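Local coordinates for protein agmatinase (Burkholderia thailandensis, PDB 4DZ4) that probably hydrolyses agmatine to putrescine and urea with a pair of manganese ions, as a member of the agmatinase branch of the arginase family, at residues Tyr140-Leu145 and Tyr242-Ile247; Ala217-Glu222 and Arg226-Arg231; Gly13-Pro18 and Ala30-Phe35; Ala294-Gln297 and Thr301-Ala304; Thr124-Asp129 and Ala150-Lys155. One frame throughout, in Å; residues are numbered along the deposited sequence.

Interaction 1: residues Tyr140-Leu145 and Tyr242-Ile247. With MN (manganese (II) ion), chain P; MN (manganese (II) ion), chain Q.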
# COMPACT_ATOMS: atom_id res chain seq x y z
N TYR B 140 20.70 -15.10 9.70
CA TYR B 140 21.19 -16.21 10.51
C TYR B 140 21.53 -17.42 9.62
O TYR B 140 22.47 -18.18 9.93
CB TYR B 140 20.17 -16.63 11.57
CG TYR B 140 20.66 -17.85 12.33
CD1 TYR B 140 21.52 -17.71 13.41
CD2 TYR B 140 20.28 -19.14 11.93
CE1 TYR B 140 21.99 -18.83 14.09
CE2 TYR B 140 20.75 -20.27 12.59
CZ TYR B 140 21.59 -20.10 13.68
OH TYR B 140 22.07 -21.20 14.36
N ILE B 141 20.78 -17.60 8.53
CA ILE B 141 20.99 -18.82 7.69
C ILE B 141 22.43 -18.98 7.22
O ILE B 141 22.90 -20.11 6.99
CB ILE B 141 20.01 -18.90 6.49
CG1 ILE B 141 20.38 -17.87 5.38
CG2 ILE B 141 18.55 -18.77 6.98
CD1 ILE B 141 19.57 -18.02 4.09
N THR B 142 23.15 -17.86 7.08
CA THR B 142 24.51 -17.93 6.55
C THR B 142 25.50 -18.68 7.47
O THR B 142 26.47 -19.29 6.99
CB THR B 142 25.01 -16.53 6.22
OG1 THR B 142 24.08 -15.90 5.33
CG2 THR B 142 26.41 -16.59 5.53
N TYR B 143 25.22 -18.66 8.77
CA TYR B 143 26.06 -19.38 9.71
C TYR B 143 26.03 -20.91 9.46
O TYR B 143 27.07 -21.50 9.19
CB TYR B 143 25.69 -18.98 11.16
CG TYR B 143 26.42 -19.72 12.24
CD1 TYR B 143 27.82 -19.88 12.21
CD2 TYR B 143 25.72 -20.23 13.34
CE1 TYR B 143 28.48 -20.57 13.22
CE2 TYR B 143 26.37 -20.95 14.34
CZ TYR B 143 27.76 -21.08 14.28
OH TYR B 143 28.39 -21.75 15.29
N PRO B 144 24.84 -21.55 9.50
CA PRO B 144 24.91 -22.98 9.17
C PRO B 144 25.36 -23.27 7.74
O PRO B 144 25.99 -24.31 7.47
CB PRO B 144 23.46 -23.49 9.39
CG PRO B 144 22.62 -22.23 9.55
CD PRO B 144 23.56 -21.20 10.13
N LEU B 145 25.10 -22.34 6.81
CA LEU B 145 25.59 -22.52 5.45
C LEU B 145 27.11 -22.51 5.43
O LEU B 145 27.72 -23.35 4.76
CB LEU B 145 25.03 -21.43 4.51
CG LEU B 145 23.52 -21.51 4.21
CD1 LEU B 145 23.10 -20.34 3.32
CD2 LEU B 145 23.12 -22.84 3.54
N TYR B 242 33.14 -16.97 0.17
CA TYR B 242 31.68 -17.09 0.19
C TYR B 242 31.14 -15.66 0.21
O TYR B 242 31.58 -14.85 1.01
CB TYR B 242 31.25 -17.84 1.45
CG TYR B 242 29.75 -18.14 1.52
CD1 TYR B 242 28.84 -17.17 1.97
CD2 TYR B 242 29.25 -19.37 1.12
CE1 TYR B 242 27.48 -17.45 2.04
CE2 TYR B 242 27.90 -19.67 1.20
CZ TYR B 242 27.01 -18.70 1.65
OH TYR B 242 25.66 -18.97 1.73
N LEU B 243 30.18 -15.36 -0.67
CA LEU B 243 29.65 -13.99 -0.75
C LEU B 243 28.26 -13.99 -0.16
O LEU B 243 27.40 -14.75 -0.61
CB LEU B 243 29.61 -13.55 -2.22
CG LEU B 243 29.25 -12.09 -2.51
CD1 LEU B 243 29.94 -11.58 -3.77
CD2 LEU B 243 27.72 -11.93 -2.64
N THR B 244 28.02 -13.13 0.82
CA THR B 244 26.71 -13.07 1.47
C THR B 244 26.18 -11.65 1.30
O THR B 244 26.84 -10.69 1.69
CB THR B 244 26.76 -13.54 2.95
OG1 THR B 244 25.46 -13.41 3.55
CG2 THR B 244 27.80 -12.76 3.79
N PHE B 245 25.04 -11.54 0.64
CA PHE B 245 24.49 -10.22 0.33
C PHE B 245 23.20 -9.98 1.10
O PHE B 245 22.16 -10.56 0.76
CB PHE B 245 24.24 -10.08 -1.18
CG PHE B 245 24.12 -8.65 -1.63
CD1 PHE B 245 23.00 -7.90 -1.27
CD2 PHE B 245 25.14 -8.03 -2.38
CE1 PHE B 245 22.87 -6.56 -1.65
CE2 PHE B 245 25.01 -6.71 -2.79
CZ PHE B 245 23.87 -5.96 -2.42
N ASP B 246 23.27 -9.13 2.11
CA ASP B 246 22.07 -8.71 2.87
C ASP B 246 21.51 -7.52 2.09
O ASP B 246 22.20 -6.53 1.92
CB ASP B 246 22.49 -8.37 4.31
CG ASP B 246 21.31 -7.85 5.21
OD1 ASP B 246 20.26 -7.45 4.67
OD2 ASP B 246 21.48 -7.83 6.45
N ILE B 247 20.29 -7.64 1.57
CA ILE B 247 19.67 -6.59 0.76
C ILE B 247 19.64 -5.21 1.47
O ILE B 247 19.62 -4.17 0.79
CB ILE B 247 18.28 -7.03 0.24
CG1 ILE B 247 17.94 -6.32 -1.10
CG2 ILE B 247 17.20 -6.86 1.34
CD1 ILE B 247 18.89 -6.57 -2.27
MN MN P . 22.96 -9.05 8.18
MN MN Q . 21.69 -6.11 7.74
O HOH W 1 22.17 -7.56 9.15
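Apolar contact comes first: Thr142 meets the ring of Tyr242 and Leu145, one helical turn further on, its hydroxyl end. Thr142 reaches the ring with its methyl, CG2 lying 3.8 Å from Tyr242 CE1. Leu145 CD1 stands 3.3 Å from Tyr242 OH. The ring reaches the helix because its CG is anti to the backbone N (chi1 -175°), which carries the phenol outward from the strand. Thr142 CG2 also touches Thr244, approaching OG1 to 3.9 Å.

The polar ends of these side chains converge on one acid, Asp287 of strand 282-289. Thr142 OG1 and Tyr242 OH both hydrogen-bond to its OD2, while Thr244 OG1 bonds to its OD1 and also to His139 NE2. Three hydroxyls from a helix and a strand thus hold one carboxylate, and Thr244 is well placed to fix the rotation of the imidazole.

Metal coordination follows two residues further along the strand. Asp246 OD2 bridges the two manganese ions, 2.6 Å from the ion of chain P and 2.2 Å from that of chain Q. Water 1 bridges them as well, at 1.9 Å from the chain P manganese and 2.1 Å from the chain Q manganese. His139, Asp163, His165, Asp167 and Asp248 complete the cluster, His139 through ND1, which makes Thr244 a second-shell residue, with Asp287 behind it in the third. A binuclear manganese site at the C-terminal end of parallel strands, with a bridging aspartate and a bridging solvent, is the hallmark of the arginase fold.

Interaction 2: residues Ala217-Glu222 and Arg226-Arg231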
# COMPACT_ATOMS: atom_id res chain seq x y z
N ALA B 217 29.56 2.39 4.21
CA ALA B 217 28.79 3.05 3.17
C ALA B 217 29.44 4.37 2.71
O ALA B 217 29.57 4.61 1.51
CB ALA B 217 27.35 3.29 3.63
N ALA B 218 29.88 5.21 3.65
CA ALA B 218 30.51 6.48 3.28
C ALA B 218 31.76 6.25 2.42
O ALA B 218 32.02 7.01 1.48
CB ALA B 218 30.90 7.29 4.51
N TRP B 219 32.48 5.19 2.73
CA TRP B 219 33.73 4.90 2.01
C TRP B 219 33.40 4.53 0.58
O TRP B 219 34.07 4.98 -0.36
CB TRP B 219 34.49 3.79 2.75
CG TRP B 219 35.89 3.57 2.22
CD1 TRP B 219 37.08 4.04 2.78
CD2 TRP B 219 36.29 2.79 1.04
NE1 TRP B 219 38.17 3.60 2.03
CE2 TRP B 219 37.76 2.87 0.96
CE3 TRP B 219 35.61 2.09 0.05
CZ2 TRP B 219 38.48 2.24 -0.05
CZ3 TRP B 219 36.34 1.46 -0.95
CH2 TRP B 219 37.74 1.55 -1.01
N VAL B 220 32.35 3.73 0.39
CA VAL B 220 31.94 3.32 -0.93
C VAL B 220 31.48 4.53 -1.73
O VAL B 220 31.83 4.68 -2.89
CB VAL B 220 30.86 2.22 -0.90
CG1 VAL B 220 30.36 1.89 -2.31
CG2 VAL B 220 31.42 0.98 -0.21
N HIS B 221 30.71 5.42 -1.09
CA HIS B 221 30.22 6.61 -1.77
C HIS B 221 31.37 7.50 -2.18
O HIS B 221 31.36 8.08 -3.25
CB HIS B 221 29.27 7.38 -0.85
CG HIS B 221 27.94 6.69 -0.64
ND1 HIS B 221 27.21 6.18 -1.66
CD2 HIS B 221 27.20 6.46 0.52
CE1 HIS B 221 26.08 5.64 -1.17
NE2 HIS B 221 26.07 5.82 0.16
N GLU B 222 32.36 7.63 -1.30
CA GLU B 222 33.52 8.49 -1.55
C GLU B 222 34.44 7.95 -2.66
O GLU B 222 34.91 8.71 -3.50
CB GLU B 222 34.33 8.67 -0.26
CG GLU B 222 35.68 9.36 -0.45
CD GLU B 222 35.56 10.83 -0.84
OE1 GLU B 222 34.43 11.37 -0.88
OE2 GLU B 222 36.62 11.46 -1.11
N ARG B 226 34.54 0.88 -8.51
CA ARG B 226 35.76 0.23 -9.01
C ARG B 226 36.77 0.10 -7.87
O ARG B 226 37.38 -0.94 -7.69
CB ARG B 226 36.38 0.96 -10.23
N ALA B 227 36.93 1.17 -7.10
CA ALA B 227 37.86 1.16 -5.97
C ALA B 227 37.46 0.11 -4.91
O ALA B 227 38.31 -0.58 -4.34
CB ALA B 227 37.95 2.55 -5.35
N THR B 228 36.16 -0.03 -4.70
CA THR B 228 35.63 -0.97 -3.72
C THR B 228 35.90 -2.39 -4.20
O THR B 228 36.41 -3.23 -3.46
CB THR B 228 34.11 -0.77 -3.56
OG1 THR B 228 33.87 0.56 -3.08
CG2 THR B 228 33.54 -1.78 -2.59
N LEU B 229 35.57 -2.62 -5.46
CA LEU B 229 35.79 -3.90 -6.09
C LEU B 229 37.27 -4.29 -6.02
O LEU B 229 37.60 -5.44 -5.73
CB LEU B 229 35.30 -3.78 -7.53
CG LEU B 229 35.69 -4.75 -8.60
CD1 LEU B 229 35.22 -6.13 -8.14
CD2 LEU B 229 34.93 -4.28 -9.83
N GLU B 230 38.15 -3.33 -6.27
CA GLU B 230 39.58 -3.63 -6.26
C GLU B 230 40.11 -3.92 -4.86
O GLU B 230 40.97 -4.79 -4.67
CB GLU B 230 40.37 -2.53 -7.00
CG GLU B 230 40.05 -2.52 -8.50
CD GLU B 230 40.71 -1.39 -9.27
OE1 GLU B 230 41.39 -0.55 -8.65
OE2 GLU B 230 40.54 -1.33 -10.52
N ARG B 231 39.55 -3.22 -3.86
CA ARG B 231 39.92 -3.49 -2.47
C ARG B 231 39.46 -4.90 -2.03
O ARG B 231 40.21 -5.61 -1.37
CB ARG B 231 39.37 -2.39 -1.53
CG ARG B 231 39.75 -2.58 -0.06
CD ARG B 231 41.25 -2.50 0.22
NE ARG B 231 41.77 -1.17 -0.08
CZ ARG B 231 41.71 -0.14 0.76
NH1 ARG B 231 41.17 -0.28 1.97
NH2 ARG B 231 42.20 1.04 0.40
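Helices 217-223 and 225-236 follow each other almost without a linker, and the segments that meet run at 120° with their axes 9.3 Å apart. The CA atoms of Val220 and Thr228 come closest, at 6.3 Å. Trp219 CG is anti to the backbone N (chi1 -170°), which extends the indole from its own helix until the six-membered ring reaches the next one. There the ring presents its edge: CZ3 lies 3.4 Å from Thr228 OG1, and Ala227 O sits near the ring plane, 4.0 Å from CH2. Arg231, bent twice along its chain, brings its guanidinium to the same six-membered ring, with Trp219 CZ2 3.9 Å from Arg231 NH2 and over one guanidinium face. The two planes are 62° apart, far from a parallel stack. Val220 offers both methyls to Thr228, CG1 and CG2 each 3.8 Å from OG1. Strand 198-202 and helix 268-276 also pack against these two residues.

No hydrogen bond crosses between the segments. Thr228 OG1 is bonded to Gly224 O, just before its own helix, so the helix pair rests on van der Waals contact, much of it made by the indole edge.

Interaction 3: residues Gly13-Pro18 and Ala30-Phe35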
# COMPACT_ATOMS: atom_id res chain seq x y z
N GLY B 13 8.39 -23.58 -18.59
CA GLY B 13 9.67 -24.29 -18.78
C GLY B 13 10.21 -24.96 -17.52
O GLY B 13 10.79 -26.03 -17.61
N ALA B 14 9.98 -24.36 -16.34
CA ALA B 14 10.46 -24.89 -15.07
C ALA B 14 9.99 -26.32 -14.78
O ALA B 14 10.64 -27.08 -14.03
CB ALA B 14 10.05 -23.95 -13.93
N ILE B 15 8.86 -26.71 -15.37
CA ILE B 15 8.27 -28.02 -15.12
C ILE B 15 8.22 -28.89 -16.38
O ILE B 15 7.87 -30.06 -16.29
CB ILE B 15 6.86 -27.93 -14.44
CG1 ILE B 15 5.81 -27.23 -15.35
CG2 ILE B 15 7.00 -27.27 -13.05
CD1 ILE B 15 4.35 -27.39 -14.91
N ARG B 16 8.56 -28.31 -17.54
CA ARG B 16 8.44 -28.99 -18.83
C ARG B 16 9.79 -29.31 -19.50
O ARG B 16 9.90 -30.31 -20.25
CB ARG B 16 7.59 -28.16 -19.81
CG ARG B 16 6.12 -27.98 -19.41
CD ARG B 16 5.43 -27.01 -20.38
NE ARG B 16 5.25 -27.61 -21.70
CZ ARG B 16 4.99 -26.94 -22.83
NH1 ARG B 16 4.88 -25.62 -22.83
NH2 ARG B 16 4.82 -27.61 -23.97
N ARG B 17 10.81 -28.49 -19.29
CA ARG B 17 12.10 -28.73 -19.95
C ARG B 17 12.73 -30.07 -19.55
O ARG B 17 12.94 -30.36 -18.38
CB ARG B 17 13.11 -27.60 -19.67
CG ARG B 17 13.02 -26.42 -20.63
CD ARG B 17 14.24 -25.51 -20.49
NE ARG B 17 14.42 -25.26 -19.08
CZ ARG B 17 13.88 -24.26 -18.41
NH1 ARG B 17 13.12 -23.34 -19.01
NH2 ARG B 17 14.08 -24.21 -17.11
N PRO B 18 13.09 -30.89 -20.55
CA PRO B 18 13.66 -32.20 -20.26
C PRO B 18 15.13 -32.15 -19.80
O PRO B 18 15.59 -33.11 -19.20
CB PRO B 18 13.59 -32.92 -21.62
CG PRO B 18 13.56 -31.81 -22.63
CD PRO B 18 12.81 -30.68 -21.98
N ALA B 30 3.15 -14.73 -16.46
CA ALA B 30 2.55 -16.04 -16.17
C ALA B 30 3.65 -17.08 -16.05
O ALA B 30 4.84 -16.75 -16.01
CB ALA B 30 1.54 -16.41 -17.26
N GLY B 31 3.26 -18.35 -16.00
CA GLY B 31 4.25 -19.43 -16.00
C GLY B 31 4.79 -19.79 -14.63
O GLY B 31 4.78 -18.97 -13.71
N VAL B 32 5.29 -21.02 -14.48
CA VAL B 32 5.77 -21.48 -13.14
C VAL B 32 6.91 -20.58 -12.66
O VAL B 32 7.83 -20.26 -13.41
CB VAL B 32 6.19 -22.95 -13.15
CG1 VAL B 32 6.82 -23.32 -11.80
CG2 VAL B 32 4.99 -23.85 -13.44
N LEU B 33 6.80 -20.12 -11.40
CA LEU B 33 7.69 -19.10 -10.86
C LEU B 33 8.88 -19.69 -10.07
O LEU B 33 9.09 -19.36 -8.90
CB LEU B 33 6.89 -18.13 -9.96
CG LEU B 33 5.72 -17.38 -10.62
CD1 LEU B 33 4.84 -16.68 -9.57
CD2 LEU B 33 6.20 -16.39 -11.70
N SER B 34 9.69 -20.54 -10.71
CA SER B 34 10.98 -20.91 -10.10
C SER B 34 11.99 -19.79 -10.36
O SER B 34 11.72 -18.88 -11.16
CB SER B 34 11.50 -22.21 -10.73
OG SER B 34 11.72 -21.94 -12.11
N PHE B 35 13.13 -19.82 -9.68
CA PHE B 35 14.07 -18.74 -9.86
C PHE B 35 14.62 -18.70 -11.28
O PHE B 35 15.20 -19.67 -11.75
CB PHE B 35 15.24 -18.77 -8.86
CG PHE B 35 16.15 -17.59 -9.03
CD1 PHE B 35 15.79 -16.34 -8.50
CD2 PHE B 35 17.31 -17.70 -9.81
CE1 PHE B 35 16.61 -15.23 -8.72
CE2 PHE B 35 18.13 -16.60 -10.03
CZ PHE B 35 17.78 -15.36 -9.49
O HOH W 2 8.39 -21.83 -15.88
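Ala14 touches Val32 and Ser34 across the contact, and the flat group of its own turn is the guanidinium of Arg17. Gly13 O sits over the centre of one face, 3.6 Å above the plane, while NH1 bonds to Ser24 OG and NH2 to Arg37 O and Asn39 OD1. Gly13 O also accepts from the backbone N of Arg16 and of Arg17, closing the short helical turn. From that turn Ala14 CB touches two partners, 3.9 Å from Val32 CG1 and 3.2 Å from Ser34 OG. The hydroxyl itself is bonded to Arg38 O.

Both segments belong to the N-terminal arm that leads into strand 39-40 at one margin of the parallel sheet, and Ala14 and Tyr40 share a backbone hydrogen bond. Tyr40 of the third subunit packs on Ile15 and Val32, so this apolar cluster lies at a subunit interface. Within the chain, Ile15 meets Val32 at about a right angle, Ile15 CD1 3.9 Å from Val32 CG2. Ile15 CG1 lies between the backbone N and the carbonyl carbon (chi1 64°), which leaves Ile15 CG1 and CG2 both near Val32 CG2. Water 2 links the backbones, accepting from Ala14 N at 3.0 Å and donating to Val32 O at 3.0 Å.

Interaction 4: residues Ala294-Gln297 and Thr301-Ala304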
# COMPACT_ATOMS: atom_id res chain seq x y z
N ALA B 294 6.49 -8.25 2.71
CA ALA B 294 5.41 -7.44 3.35
C ALA B 294 5.79 -5.97 3.44
O ALA B 294 4.91 -5.14 3.53
CB ALA B 294 5.09 -7.97 4.74
N TYR B 295 7.10 -5.68 3.45
CA TYR B 295 7.59 -4.29 3.48
C TYR B 295 8.10 -3.83 2.12
O TYR B 295 8.56 -2.70 1.98
CB TYR B 295 8.71 -4.15 4.50
CG TYR B 295 8.15 -4.29 5.91
CD1 TYR B 295 7.58 -3.20 6.55
CD2 TYR B 295 8.15 -5.52 6.56
CE1 TYR B 295 7.01 -3.32 7.81
CE2 TYR B 295 7.60 -5.65 7.83
CZ TYR B 295 7.04 -4.55 8.45
OH TYR B 295 6.47 -4.69 9.71
N ASP B 296 8.02 -4.70 1.11
CA ASP B 296 8.45 -4.29 -0.23
C ASP B 296 7.43 -3.35 -0.90
O ASP B 296 6.24 -3.29 -0.52
CB ASP B 296 8.71 -5.51 -1.12
CG ASP B 296 9.77 -5.25 -2.18
OD1 ASP B 296 10.24 -4.08 -2.32
OD2 ASP B 296 10.17 -6.22 -2.86
N GLN B 297 7.91 -2.62 -1.88
CA GLN B 297 7.05 -1.66 -2.58
C GLN B 297 7.21 -1.92 -4.07
O GLN B 297 8.30 -1.71 -4.61
CB GLN B 297 7.43 -0.22 -2.19
CG GLN B 297 7.37 0.02 -0.65
CD GLN B 297 5.92 -0.03 -0.13
OE1 GLN B 297 4.96 -0.02 -0.94
NE2 GLN B 297 5.74 -0.08 1.20
N THR B 301 12.54 -4.24 -4.00
CA THR B 301 13.60 -4.88 -3.19
C THR B 301 13.93 -6.26 -3.71
O THR B 301 15.11 -6.61 -3.90
CB THR B 301 13.18 -5.02 -1.73
OG1 THR B 301 12.73 -3.74 -1.24
CG2 THR B 301 14.38 -5.50 -0.86
N ALA B 302 12.87 -7.02 -3.95
CA ALA B 302 13.02 -8.36 -4.50
C ALA B 302 13.67 -8.34 -5.90
O ALA B 302 14.45 -9.25 -6.22
CB ALA B 302 11.67 -9.08 -4.51
N ILE B 303 13.33 -7.32 -6.71
CA ILE B 303 13.91 -7.17 -8.03
C ILE B 303 15.42 -6.94 -7.89
O ILE B 303 16.22 -7.62 -8.56
CB ILE B 303 13.23 -6.01 -8.81
CG1 ILE B 303 11.82 -6.45 -9.27
CG2 ILE B 303 14.10 -5.64 -10.02
CD1 ILE B 303 10.94 -5.31 -9.71
N ALA B 304 15.81 -6.05 -6.99
CA ALA B 304 17.24 -5.82 -6.80
C ALA B 304 17.95 -7.12 -6.34
O ALA B 304 19.04 -7.43 -6.83
CB ALA B 304 17.50 -4.67 -5.84
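Asp296 OD1 is gripped by three donors, two of them from Thr301. The hydroxyl gives the shortest bond, Thr301 OG1 to Asp296 OD1 at 2.7 Å, and arrives from well above the carboxylate plane, 62° out of it. The backbone bond from Thr301 N, 2.9 Å from OD1, uses the syn lone pair. Gln297 N is the third donor, at 2.8 Å from OD1, again above the plane. The second oxygen takes the next amide of the helix: Ala302 N lies 3.0 Å from Asp296 OD2, on the syn side, somewhat out of the carboxylate plane, with a fairly straight N-H...O angle of 165°. With CG anti to the backbone N, the carboxylate projects from the loop toward two successive amides.

Thr301 OG1 also accepts from Gly257 N, linking the carboxylate to a second loop. The loop before the helix lies among subunits: Tyr295 O bonds to Ser298 OG of the second subunit.

Four hydrogen bonds fix the carboxylate's rotation, and the three from Thr301 and Ala302 tie the loop after strand 282-289 to the first turn of helix 300-323. Amides at a helix N terminus would be expected to favour the ionised aspartate and to lower its pKa.

Interaction 5: residues Thr124-Asp129 and Ala150-Lys155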
# COMPACT_ATOMS: atom_id res chain seq x y z
N THR B 124 23.84 -32.00 1.88
CA THR B 124 23.26 -32.80 0.82
C THR B 124 23.59 -32.21 -0.56
O THR B 124 24.01 -32.93 -1.48
CB THR B 124 21.74 -32.92 1.00
OG1 THR B 124 21.50 -33.70 2.17
CG2 THR B 124 21.11 -33.65 -0.18
N ILE B 125 23.40 -30.91 -0.71
CA ILE B 125 23.63 -30.28 -2.02
C ILE B 125 25.13 -30.30 -2.34
O ILE B 125 25.54 -30.62 -3.46
CB ILE B 125 23.05 -28.85 -2.06
CG1 ILE B 125 21.52 -28.95 -1.98
CG2 ILE B 125 23.53 -28.12 -3.31
CD1 ILE B 125 20.87 -27.65 -1.51
N LEU B 126 25.96 -30.05 -1.33
CA LEU B 126 27.40 -29.98 -1.56
C LEU B 126 28.03 -31.33 -1.94
O LEU B 126 29.09 -31.35 -2.56
CB LEU B 126 28.13 -29.32 -0.39
CG LEU B 126 27.76 -27.85 -0.19
CD1 LEU B 126 28.40 -27.35 1.10
CD2 LEU B 126 28.22 -27.04 -1.37
N GLN B 127 27.35 -32.44 -1.62
CA GLN B 127 27.84 -33.77 -2.01
C GLN B 127 27.84 -33.91 -3.54
O GLN B 127 28.61 -34.72 -4.09
CB GLN B 127 27.04 -34.89 -1.31
N SER B 128 27.04 -33.09 -4.22
CA SER B 128 26.96 -33.12 -5.70
C SER B 128 28.05 -32.35 -6.40
O SER B 128 28.15 -32.42 -7.64
CB SER B 128 25.60 -32.58 -6.18
OG SER B 128 25.58 -31.16 -6.09
N ASP B 129 28.85 -31.59 -5.67
CA ASP B 129 29.76 -30.62 -6.30
C ASP B 129 29.10 -29.41 -7.04
O ASP B 129 29.82 -28.59 -7.60
CB ASP B 129 30.75 -31.29 -7.25
CG ASP B 129 31.61 -32.33 -6.55
OD1 ASP B 129 31.79 -32.24 -5.32
OD2 ASP B 129 32.08 -33.25 -7.25
N ALA B 150 32.51 -24.96 4.98
CA ALA B 150 33.83 -25.26 5.54
C ALA B 150 34.11 -26.76 5.56
O ALA B 150 35.27 -27.15 5.43
CB ALA B 150 33.97 -24.67 6.94
N GLN B 151 33.08 -27.60 5.72
CA GLN B 151 33.26 -29.07 5.64
C GLN B 151 33.84 -29.46 4.28
O GLN B 151 34.71 -30.30 4.19
CB GLN B 151 31.96 -29.85 5.87
CG GLN B 151 31.42 -29.90 7.30
CD GLN B 151 30.00 -30.49 7.43
OE1 GLN B 151 29.40 -30.94 6.44
NE2 GLN B 151 29.47 -30.50 8.65
N LYS B 152 33.32 -28.85 3.22
CA LYS B 152 33.71 -29.21 1.86
C LYS B 152 34.98 -28.52 1.41
O LYS B 152 35.84 -29.16 0.84
CB LYS B 152 32.59 -28.87 0.87
CG LYS B 152 32.91 -29.29 -0.55
CD LYS B 152 31.72 -29.10 -1.47
CE LYS B 152 31.96 -29.63 -2.88
NZ LYS B 152 32.17 -31.11 -2.96
N TYR B 153 35.08 -27.21 1.67
CA TYR B 153 36.11 -26.34 1.11
C TYR B 153 37.25 -26.01 2.08
O TYR B 153 38.22 -25.36 1.69
CB TYR B 153 35.49 -25.04 0.60
CG TYR B 153 34.62 -25.24 -0.60
CD1 TYR B 153 35.21 -25.37 -1.87
CD2 TYR B 153 33.22 -25.28 -0.49
CE1 TYR B 153 34.43 -25.57 -2.99
CE2 TYR B 153 32.42 -25.47 -1.62
CZ TYR B 153 33.04 -25.61 -2.87
OH TYR B 153 32.31 -25.80 -4.02
N GLY B 154 37.13 -26.49 3.32
CA GLY B 154 38.13 -26.24 4.35
C GLY B 154 37.86 -24.93 5.08
O GLY B 154 36.96 -24.15 4.71
N LYS B 155 38.63 -24.71 6.13
CA LYS B 155 38.52 -23.46 6.86
C LYS B 155 39.92 -22.94 7.21
O LYS B 155 40.85 -23.73 7.27
CB LYS B 155 37.65 -23.62 8.12
CG LYS B 155 38.10 -24.67 9.11
CD LYS B 155 37.17 -24.60 10.31
CE LYS B 155 37.04 -25.94 10.99
NZ LYS B 155 38.31 -26.29 11.68
O HOH W 3 32.41 -27.73 -6.01
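Lys152 runs out straight from its helix, CG anti to the backbone N and the next two torsions extended, then bends at its last bond (chi4 64°) to set its ammonium between Asp129 and Leu126. Asp129 has positive phi (66°) as the chain leaves helix 114-126, and its CG, beside the backbone N, brings the carboxylate to meet the lysine. The salt bridge is short, Lys152 NZ to Asp129 OD1 at 2.6 Å, and the ammonium lies nearly in line with the C-O bond.

NZ also donates to Leu126 O at 3.1 Å, tilted 23° from the carbonyl plane. That oxygen takes a second bond, from Asp129 N at 3.1 Å, closing a type I turn from Leu126 to Asp129, and the two donors come from opposite faces of the carbonyl. One lysine therefore grips both ends of the turn.

The aliphatic part of the lysine covers Leu126, with CD 3.8 Å from Leu126 CB. Leu126 CD2 reaches the edge of the Tyr153 ring, 4.5 Å from CE2, and Lys152 CG lies over one face of that ring. Water 3 adds a polar link, 2.8 Å from Tyr153 OH and giving a hydrogen bond to Asp129 O at 3.2 Å.

Leu126 also packs on Met132 of strand 131-136, which separates the two helices in sequence. The contact thus joins the C-terminal ends of neighbouring helices in an alpha-beta-alpha unit, lying side by side on one face of the parallel sheet, as expected for consecutive beta-alpha-beta crossovers in the arginase fold.

From the N terminus, interaction 3 closes first, folding the arm ahead of strand 39-40 on itself. Interaction 5 opens next and crosses interaction 1: helix 142-153 gives its start to interaction 1 and its end to interaction 5, so it is tied both to strand 240-246 and to helix 114-126. Interaction 2 falls within the long loop of interaction 1, and its second helix, 225-236, leads directly into strand 240-246. Interaction 4 comes last, in series, securing the start of helix 300-323. It touches interaction 1, with Ile247 CG1 3.7 Å from Thr301 CG2. Interactions 4 and 5 lie on opposite sides of the chain's centre, their centres about 31 Å apart.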